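Local coordinates for protein beta-lactamase OXA-2 (Salmonella typhimurium, PDB 1K38) that hydrolyses beta-lactam antibiotics, oxacillin among them, to substituted beta-amino acids and so gives the bacterium resistance to penicillins, at residues 115-120 / 127-132; 121-126 / 161-166. One frame throughout, in Å; residues are numbered along the deposited sequence.

Contact 1 of 2, residues 115-120 / 127-132; sequences KARRYL and NADPST
Pro130 lies between Arg117 and Leu120, side chains one helical turn apart. Its compact ring presents only carbon to both. Leu120 reaches it with one branch, CD1, which packs 3.6 Å from Pro130 CD, while Leu120 CB rests 3.8 Å from the methyl CB of Ala128, small enough to let the loop backbone come close. Ala116 adds a looser touch on the proline.

Arg117 has CG beside the backbone N and anti to the carbonyl carbon (chi1 -69°), and the chain then runs extended to NE, crossing Pro130 roughly at a right angle, so that Pro130 CG lies against one face of the guanidinium, toward its rim. At the edge of that group Arg117 NH2 donates to Ser131 OG at 2.9 Å, nearly straight at 164° and close to the guanidinium plane. Arg117 NH1 lies 3.9 Å from Asp129 OD1, a long salt bridge. Asp129 OD1 is already gripped twice: Ser131 OG sits on its syn lone pair at 2.6 Å, and Ser131 N, 2.8 Å away, closes an Asx turn. Asp129 thus positions the serine hydroxyl that Arg117 meets.

Asp113 forms a salt bridge with Arg117 NE. This is plain packing away from the annotated sites, in the helical part of the class D beta-lactamase fold: the loop doubles back on helix 113-122, which it has just left, while Phe60 of helix 56-64 touches Leu120.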
ATOM      1  N   LYS A 115     -21.497  -4.227 -20.923  1.00 30.89           N
ATOM      2  CA  LYS A 115     -20.077  -4.256 -20.606  1.00 29.41           C
ATOM      3  C   LYS A 115     -19.837  -4.924 -19.254  1.00 27.67           C
ATOM      4  O   LYS A 115     -18.855  -5.646 -19.080  1.00 26.90           O
ATOM      5  CB  LYS A 115     -19.506  -2.835 -20.608  1.00 30.93           C
ATOM      6  CG  LYS A 115     -17.993  -2.787 -20.717  1.00 34.01           C
ATOM      7  CD  LYS A 115     -17.483  -1.371 -20.953  1.00 36.16           C
ATOM      8  CE  LYS A 115     -15.980  -1.373 -21.197  1.00 38.58           C
ATOM      9  NZ  LYS A 115     -15.429  -0.012 -21.457  1.00 39.91           N
ATOM     10  N   ALA A 116     -20.738  -4.691 -18.304  1.00 26.05           N
ATOM     11  CA  ALA A 116     -20.609  -5.290 -16.979  1.00 25.40           C
ATOM     12  C   ALA A 116     -20.632  -6.810 -17.096  1.00 25.53           C
ATOM     13  O   ALA A 116     -19.892  -7.504 -16.403  1.00 24.38           O
ATOM     14  CB  ALA A 116     -21.736  -4.816 -16.078  1.00 26.23           C
ATOM     15  N   ARG A 117     -21.488  -7.325 -17.976  1.00 26.71           N
ATOM     16  CA  ARG A 117     -21.582  -8.763 -18.184  1.00 26.49           C
ATOM     17  C   ARG A 117     -20.281  -9.292 -18.771  1.00 25.81           C
ATOM     18  O   ARG A 117     -19.785 -10.336 -18.349  1.00 24.46           O
ATOM     19  CB  ARG A 117     -22.746  -9.096 -19.123  1.00 29.63           C
ATOM     20  CG  ARG A 117     -24.113  -8.835 -18.524  1.00 34.04           C
ATOM     21  CD  ARG A 117     -25.235  -9.098 -19.519  1.00 37.89           C
ATOM     22  NE  ARG A 117     -26.548  -8.835 -18.932  1.00 40.94           N
ATOM     23  CZ  ARG A 117     -27.139  -9.610 -18.026  1.00 41.65           C
ATOM     24  NH1 ARG A 117     -26.539 -10.711 -17.599  1.00 42.61           N
ATOM     25  NH2 ARG A 117     -28.330  -9.278 -17.543  1.00 42.86           N
ATOM     26  N   ARG A 118     -19.726  -8.572 -19.744  1.00 25.21           N
ATOM     27  CA  ARG A 118     -18.477  -8.993 -20.365  1.00 25.97           C
ATOM     28  C   ARG A 118     -17.329  -8.997 -19.358  1.00 24.17           C
ATOM     29  O   ARG A 118     -16.519  -9.920 -19.341  1.00 23.76           O
ATOM     30  CB  ARG A 118     -18.126  -8.087 -21.548  1.00 28.66           C
ATOM     31  CG  ARG A 118     -18.976  -8.336 -22.788  1.00 35.12           C
ATOM     32  CD  ARG A 118     -18.370  -7.680 -24.022  1.00 38.27           C
ATOM     33  NE  ARG A 118     -18.417  -6.221 -23.962  1.00 42.42           N
ATOM     34  CZ  ARG A 118     -19.534  -5.506 -24.041  1.00 44.35           C
ATOM     35  NH1 ARG A 118     -20.705  -6.112 -24.186  1.00 46.88           N
ATOM     36  NH2 ARG A 118     -19.483  -4.181 -23.977  1.00 45.80           N
ATOM     37  N   TYR A 119     -17.261  -7.965 -18.521  1.00 23.94           N
ATOM     38  CA  TYR A 119     -16.207  -7.882 -17.511  1.00 21.80           C
ATOM     39  C   TYR A 119     -16.318  -9.035 -16.520  1.00 21.12           C
ATOM     40  O   TYR A 119     -15.321  -9.687 -16.197  1.00 20.73           O
ATOM     41  CB  TYR A 119     -16.291  -6.565 -16.735  1.00 21.37           C
ATOM     42  CG  TYR A 119     -15.675  -5.367 -17.419  1.00 20.06           C
ATOM     43  CD1 TYR A 119     -14.396  -5.434 -17.971  1.00 21.93           C
ATOM     44  CD2 TYR A 119     -16.344  -4.145 -17.454  1.00 20.86           C
ATOM     45  CE1 TYR A 119     -13.799  -4.308 -18.539  1.00 20.49           C
ATOM     46  CE2 TYR A 119     -15.757  -3.017 -18.017  1.00 20.46           C
ATOM     47  CZ  TYR A 119     -14.486  -3.105 -18.555  1.00 21.28           C
ATOM     48  OH  TYR A 119     -13.904  -1.984 -19.095  1.00 21.13           O
ATOM     49  N   LEU A 120     -17.531  -9.283 -16.035  1.00 20.39           N
ATOM     50  CA  LEU A 120     -17.753 -10.358 -15.073  1.00 22.07           C
ATOM     51  C   LEU A 120     -17.379 -11.706 -15.665  1.00 22.44           C
ATOM     52  O   LEU A 120     -16.816 -12.560 -14.980  1.00 21.24           O
ATOM     53  CB  LEU A 120     -19.216 -10.367 -14.616  1.00 22.15           C
ATOM     54  CG  LEU A 120     -19.614  -9.259 -13.635  1.00 21.40           C
ATOM     55  CD1 LEU A 120     -21.135  -9.171 -13.522  1.00 20.52           C
ATOM     56  CD2 LEU A 120     -18.983  -9.547 -12.278  1.00 22.07           C
ATOM     57  N   ASN A 127     -21.369 -16.130 -10.228  1.00 19.17           N
ATOM     58  CA  ASN A 127     -22.294 -16.493 -11.293  1.00 20.99           C
ATOM     59  C   ASN A 127     -22.236 -15.491 -12.447  1.00 22.05           C
ATOM     60  O   ASN A 127     -22.941 -15.638 -13.447  1.00 22.91           O
ATOM     61  CB  ASN A 127     -23.730 -16.624 -10.755  1.00 19.74           C
ATOM     62  CG  ASN A 127     -24.260 -15.339 -10.146  1.00 21.85           C
ATOM     63  OD1 ASN A 127     -23.663 -14.270 -10.283  1.00 20.06           O
ATOM     64  ND2 ASN A 127     -25.400 -15.440  -9.472  1.00 21.79           N
ATOM     65  N   ALA A 128     -21.382 -14.482 -12.297  1.00 21.19           N
ATOM     66  CA  ALA A 128     -21.183 -13.447 -13.312  1.00 22.96           C
ATOM     67  C   ALA A 128     -22.483 -12.906 -13.896  1.00 24.49           C
ATOM     68  O   ALA A 128     -22.562 -12.636 -15.095  1.00 25.57           O
ATOM     69  CB  ALA A 128     -20.303 -13.995 -14.429  1.00 23.23           C
ATOM     70  N   ASP A 129     -23.490 -12.724 -13.047  1.00 24.89           N
ATOM     71  CA  ASP A 129     -24.793 -12.233 -13.487  1.00 26.81           C
ATOM     72  C   ASP A 129     -25.115 -10.851 -12.918  1.00 27.23           C
ATOM     73  O   ASP A 129     -25.462 -10.722 -11.746  1.00 27.19           O
ATOM     74  CB  ASP A 129     -25.878 -13.218 -13.055  1.00 26.90           C
ATOM     75  CG  ASP A 129     -27.212 -12.943 -13.716  1.00 29.19           C
ATOM     76  OD1 ASP A 129     -27.508 -11.763 -13.992  1.00 29.18           O
ATOM     77  OD2 ASP A 129     -27.966 -13.910 -13.949  1.00 30.86           O
ATOM     78  N   PRO A 130     -25.010  -9.799 -13.747  1.00 27.26           N
ATOM     79  CA  PRO A 130     -25.298  -8.439 -13.285  1.00 27.81           C
ATOM     80  C   PRO A 130     -26.752  -8.000 -13.466  1.00 29.58           C
ATOM     81  O   PRO A 130     -27.050  -6.805 -13.415  1.00 29.44           O
ATOM     82  CB  PRO A 130     -24.341  -7.599 -14.112  1.00 28.03           C
ATOM     83  CG  PRO A 130     -24.409  -8.287 -15.429  1.00 27.84           C
ATOM     84  CD  PRO A 130     -24.341  -9.765 -15.061  1.00 27.14           C
ATOM     85  N   SER A 131     -27.651  -8.953 -13.686  1.00 30.58           N
ATOM     86  CA  SER A 131     -29.063  -8.622 -13.850  1.00 33.85           C
ATOM     87  C   SER A 131     -29.532  -7.926 -12.576  1.00 36.17           C
ATOM     88  O   SER A 131     -29.128  -8.304 -11.475  1.00 36.35           O
ATOM     89  CB  SER A 131     -29.887  -9.892 -14.083  1.00 32.62           C
ATOM     90  OG  SER A 131     -29.466 -10.565 -15.256  1.00 32.70           O
ATOM     91  N   THR A 132     -30.374  -6.908 -12.723  1.00 39.32           N
ATOM     92  CA  THR A 132     -30.871  -6.173 -11.565  1.00 42.24           C
ATOM     93  C   THR A 132     -32.145  -5.401 -11.883  1.00 44.26           C
ATOM     94  O   THR A 132     -32.390  -5.034 -13.031  1.00 46.45           O
ATOM     95  CB  THR A 132     -29.802  -5.189 -11.042  1.00 43.24           C
ATOM     96  OG1 THR A 132     -30.317  -4.469  -9.917  1.00 43.91           O
ATOM     97  CG2 THR A 132     -29.400  -4.199 -12.127  1.00 43.11           C
TER

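Contact 2 of 2, residues 121-126 / 161-166; sequences KKIDYG and ELPFRV
Ile123 pushes its CG2 methyl into a hollow lined by Leu162, Pro163 and Phe164. The closest wall is Phe164, whose CE2 lies 3.5 Å from Ile123 CG2; the methyl meets the ring at its edge, near the ring plane, and does not lie over a face. Pro163 CD, 3.9 Å from Ile123 CG2, forms a second wall, and Leu162 CD2 at 4.3 Å a third. Branching at CB suits the place: CG2 enters the hollow while CG1 (chi1 60°, between backbone N and carbonyl carbon) is turned elsewhere. Ile123 is the first residue beyond the helix, which ends in a Schellman motif with Asp124, at positive phi, as C-prime residue. The proline in turn is the centre of an inverse gamma turn, and Pro163 CG forms a bump against Lys122, 4.0 Å from Lys122 CG. Lysine chain and proline ring run alongside, pointing opposite ways. Bent at chi3 (-53°), the lysine chain brings Lys122 NZ to a water 2.9 Å away, which donates to Pro163 O at 2.9 Å. Helix 147-158 also packs against Leu162, through Phe153 and Leu157, while Pro56 of helix 56-64 touches Ile123.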
ATOM      1  N   LYS A 121     -17.682 -11.890 -16.946  1.00 23.35           N
ATOM      2  CA  LYS A 121     -17.372 -13.140 -17.619  1.00 25.79           C
ATOM      3  C   LYS A 121     -15.866 -13.315 -17.802  1.00 25.50           C
ATOM      4  O   LYS A 121     -15.343 -14.416 -17.640  1.00 25.98           O
ATOM      5  CB  LYS A 121     -18.068 -13.195 -18.982  1.00 28.47           C
ATOM      6  CG  LYS A 121     -17.976 -14.551 -19.669  1.00 32.59           C
ATOM      7  CD  LYS A 121     -18.649 -14.542 -21.040  1.00 36.11           C
ATOM      8  CE  LYS A 121     -17.785 -13.854 -22.093  1.00 37.44           C
ATOM      9  NZ  LYS A 121     -17.451 -12.439 -21.756  1.00 40.27           N
ATOM     10  N   LYS A 122     -15.164 -12.230 -18.122  1.00 25.25           N
ATOM     11  CA  LYS A 122     -13.724 -12.323 -18.332  1.00 26.20           C
ATOM     12  C   LYS A 122     -12.946 -12.665 -17.062  1.00 24.54           C
ATOM     13  O   LYS A 122     -11.837 -13.188 -17.142  1.00 24.37           O
ATOM     14  CB  LYS A 122     -13.183 -11.034 -18.968  1.00 28.92           C
ATOM     15  CG  LYS A 122     -13.099  -9.827 -18.053  1.00 31.95           C
ATOM     16  CD  LYS A 122     -12.957  -8.541 -18.864  1.00 35.32           C
ATOM     17  CE  LYS A 122     -11.808  -8.615 -19.865  1.00 34.46           C
ATOM     18  NZ  LYS A 122     -11.782  -7.435 -20.785  1.00 35.77           N
ATOM     19  N   ILE A 123     -13.514 -12.378 -15.892  1.00 22.80           N
ATOM     20  CA  ILE A 123     -12.828 -12.724 -14.649  1.00 21.92           C
ATOM     21  C   ILE A 123     -13.504 -13.903 -13.951  1.00 22.07           C
ATOM     22  O   ILE A 123     -13.136 -14.257 -12.836  1.00 21.45           O
ATOM     23  CB  ILE A 123     -12.739 -11.532 -13.656  1.00 20.06           C
ATOM     24  CG1 ILE A 123     -14.134 -11.034 -13.277  1.00 20.07           C
ATOM     25  CG2 ILE A 123     -11.922 -10.403 -14.272  1.00 21.87           C
ATOM     26  CD1 ILE A 123     -14.121 -10.019 -12.138  1.00 18.73           C
ATOM     27  N   ASP A 124     -14.492 -14.502 -14.617  1.00 22.44           N
ATOM     28  CA  ASP A 124     -15.206 -15.662 -14.079  1.00 23.71           C
ATOM     29  C   ASP A 124     -15.544 -15.443 -12.606  1.00 22.35           C
ATOM     30  O   ASP A 124     -15.235 -16.277 -11.752  1.00 23.38           O
ATOM     31  CB  ASP A 124     -14.328 -16.907 -14.257  1.00 26.45           C
ATOM     32  CG  ASP A 124     -15.021 -18.185 -13.834  1.00 28.73           C
ATOM     33  OD1 ASP A 124     -16.200 -18.373 -14.199  1.00 30.74           O
ATOM     34  OD2 ASP A 124     -14.374 -19.008 -13.151  1.00 31.37           O
ATOM     35  N   TYR A 125     -16.199 -14.319 -12.327  1.00 20.12           N
ATOM     36  CA  TYR A 125     -16.562 -13.928 -10.965  1.00 18.29           C
ATOM     37  C   TYR A 125     -17.932 -14.439 -10.512  1.00 17.68           C
ATOM     38  O   TYR A 125     -18.968 -13.901 -10.899  1.00 18.22           O
ATOM     39  CB  TYR A 125     -16.499 -12.398 -10.867  1.00 17.44           C
ATOM     40  CG  TYR A 125     -16.656 -11.819  -9.476  1.00 15.99           C
ATOM     41  CD1 TYR A 125     -17.914 -11.542  -8.949  1.00 16.93           C
ATOM     42  CD2 TYR A 125     -15.536 -11.501  -8.708  1.00 15.39           C
ATOM     43  CE1 TYR A 125     -18.054 -10.949  -7.692  1.00 15.87           C
ATOM     44  CE2 TYR A 125     -15.664 -10.915  -7.457  1.00 14.39           C
ATOM     45  CZ  TYR A 125     -16.922 -10.637  -6.954  1.00 15.51           C
ATOM     46  OH  TYR A 125     -17.037 -10.023  -5.729  1.00 15.11           O
ATOM     47  N   GLY A 126     -17.923 -15.476  -9.678  1.00 16.47           N
ATOM     48  CA  GLY A 126     -19.172 -16.040  -9.187  1.00 17.25           C
ATOM     49  C   GLY A 126     -20.083 -16.454 -10.327  1.00 19.07           C
ATOM     50  O   GLY A 126     -19.625 -17.058 -11.296  1.00 20.47           O
ATOM     51  N   GLU A 161      -2.632 -11.338 -12.149  1.00 17.35           N
ATOM     52  CA  GLU A 161      -3.101 -12.230 -13.210  1.00 18.14           C
ATOM     53  C   GLU A 161      -4.460 -11.905 -13.817  1.00 17.84           C
ATOM     54  O   GLU A 161      -4.910 -12.602 -14.728  1.00 19.35           O
ATOM     55  CB  GLU A 161      -3.144 -13.670 -12.699  1.00 21.19           C
ATOM     56  CG  GLU A 161      -1.839 -14.177 -12.141  1.00 25.30           C
ATOM     57  CD  GLU A 161      -1.967 -15.580 -11.585  1.00 28.80           C
ATOM     58  OE1 GLU A 161      -3.036 -15.902 -11.022  1.00 30.56           O
ATOM     59  OE2 GLU A 161      -1.001 -16.356 -11.703  1.00 29.99           O
ATOM     60  N   LEU A 162      -5.130 -10.872 -13.319  1.00 16.78           N
ATOM     61  CA  LEU A 162      -6.431 -10.523 -13.876  1.00 15.92           C
ATOM     62  C   LEU A 162      -6.231  -9.830 -15.222  1.00 16.33           C
ATOM     63  O   LEU A 162      -5.194  -9.206 -15.464  1.00 15.12           O
ATOM     64  CB  LEU A 162      -7.201  -9.620 -12.913  1.00 16.97           C
ATOM     65  CG  LEU A 162      -7.598 -10.267 -11.579  1.00 15.70           C
ATOM     66  CD1 LEU A 162      -8.220  -9.212 -10.680  1.00 15.82           C
ATOM     67  CD2 LEU A 162      -8.577 -11.422 -11.809  1.00 17.15           C
ATOM     68  N   PRO A 163      -7.222  -9.936 -16.121  1.00 16.48           N
ATOM     69  CA  PRO A 163      -7.157  -9.322 -17.451  1.00 16.42           C
ATOM     70  C   PRO A 163      -7.419  -7.818 -17.453  1.00 16.11           C
ATOM     71  O   PRO A 163      -8.312  -7.327 -18.151  1.00 17.47           O
ATOM     72  CB  PRO A 163      -8.213 -10.094 -18.229  1.00 16.92           C
ATOM     73  CG  PRO A 163      -9.266 -10.307 -17.190  1.00 18.19           C
ATOM     74  CD  PRO A 163      -8.459 -10.727 -15.970  1.00 16.39           C
ATOM     75  N   PHE A 164      -6.628  -7.095 -16.667  1.00 15.79           N
ATOM     76  CA  PHE A 164      -6.723  -5.644 -16.561  1.00 16.00           C
ATOM     77  C   PHE A 164      -5.299  -5.111 -16.506  1.00 15.18           C
ATOM     78  O   PHE A 164      -4.373  -5.857 -16.197  1.00 15.58           O
ATOM     79  CB  PHE A 164      -7.451  -5.242 -15.274  1.00 17.19           C
ATOM     80  CG  PHE A 164      -8.902  -5.615 -15.255  1.00 18.35           C
ATOM     81  CD1 PHE A 164      -9.844  -4.828 -15.907  1.00 18.74           C
ATOM     82  CD2 PHE A 164      -9.325  -6.771 -14.609  1.00 20.24           C
ATOM     83  CE1 PHE A 164     -11.189  -5.191 -15.919  1.00 20.88           C
ATOM     84  CE2 PHE A 164     -10.665  -7.141 -14.617  1.00 21.71           C
ATOM     85  CZ  PHE A 164     -11.598  -6.350 -15.273  1.00 20.96           C
ATOM     86  N   ARG A 165      -5.126  -3.829 -16.812  1.00 16.18           N
ATOM     87  CA  ARG A 165      -3.802  -3.214 -16.759  1.00 15.82           C
ATOM     88  C   ARG A 165      -3.201  -3.483 -15.388  1.00 16.90           C
ATOM     89  O   ARG A 165      -3.889  -3.353 -14.373  1.00 14.47           O
ATOM     90  CB  ARG A 165      -3.896  -1.696 -16.944  1.00 18.24           C
ATOM     91  CG  ARG A 165      -4.389  -1.232 -18.300  1.00 19.69           C
ATOM     92  CD  ARG A 165      -4.525   0.284 -18.312  1.00 23.60           C
ATOM     93  NE  ARG A 165      -5.008   0.793 -19.593  1.00 26.73           N
ATOM     94  CZ  ARG A 165      -4.300   1.572 -20.405  1.00 28.80           C
ATOM     95  NH1 ARG A 165      -3.068   1.937 -20.071  1.00 28.95           N
ATOM     96  NH2 ARG A 165      -4.825   1.985 -21.553  1.00 30.11           N
ATOM     97  N   VAL A 166      -1.925  -3.847 -15.351  1.00 15.98           N
ATOM     98  CA  VAL A 166      -1.281  -4.098 -14.070  1.00 15.66           C
ATOM     99  C   VAL A 166      -1.344  -2.834 -13.206  1.00 16.38           C
ATOM    100  O   VAL A 166      -1.477  -2.921 -11.982  1.00 15.12           O
ATOM    101  CB  VAL A 166       0.181  -4.558 -14.258  1.00 15.08           C
ATOM    102  CG1 VAL A 166       0.929  -4.529 -12.923  1.00 16.94           C
ATOM    103  CG2 VAL A 166       0.193  -5.969 -14.831  1.00 15.04           C
TER
HETATM  104  O   HOH W   1     -10.215  -5.515 -19.264  1.00 25.76           O

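In the fold
From the N terminus, the chain passes through helices 56-64, 92-97 and 101-111 before reaching helix 113-122, which serves both contacts. Contact 1 closes a short loop: after the helix ends, the chain turns back and lays 127-132 along it, with six residues between the segments. Contact 2 closes a longer one, in which the chain runs through helix 147-158 before 161-166 meets the helix end. The two cross: 121-126 lies between the segments of contact 1, but its partner 161-166 lies beyond 127-132. Their centres are about 12 Å apart, and Tyr119 CE1 touches Phe164 CE1 at 3.8 Å. Together the two contacts tie helix 113-122 to its own following loop and to the connection between helices 147-158 and 166-175.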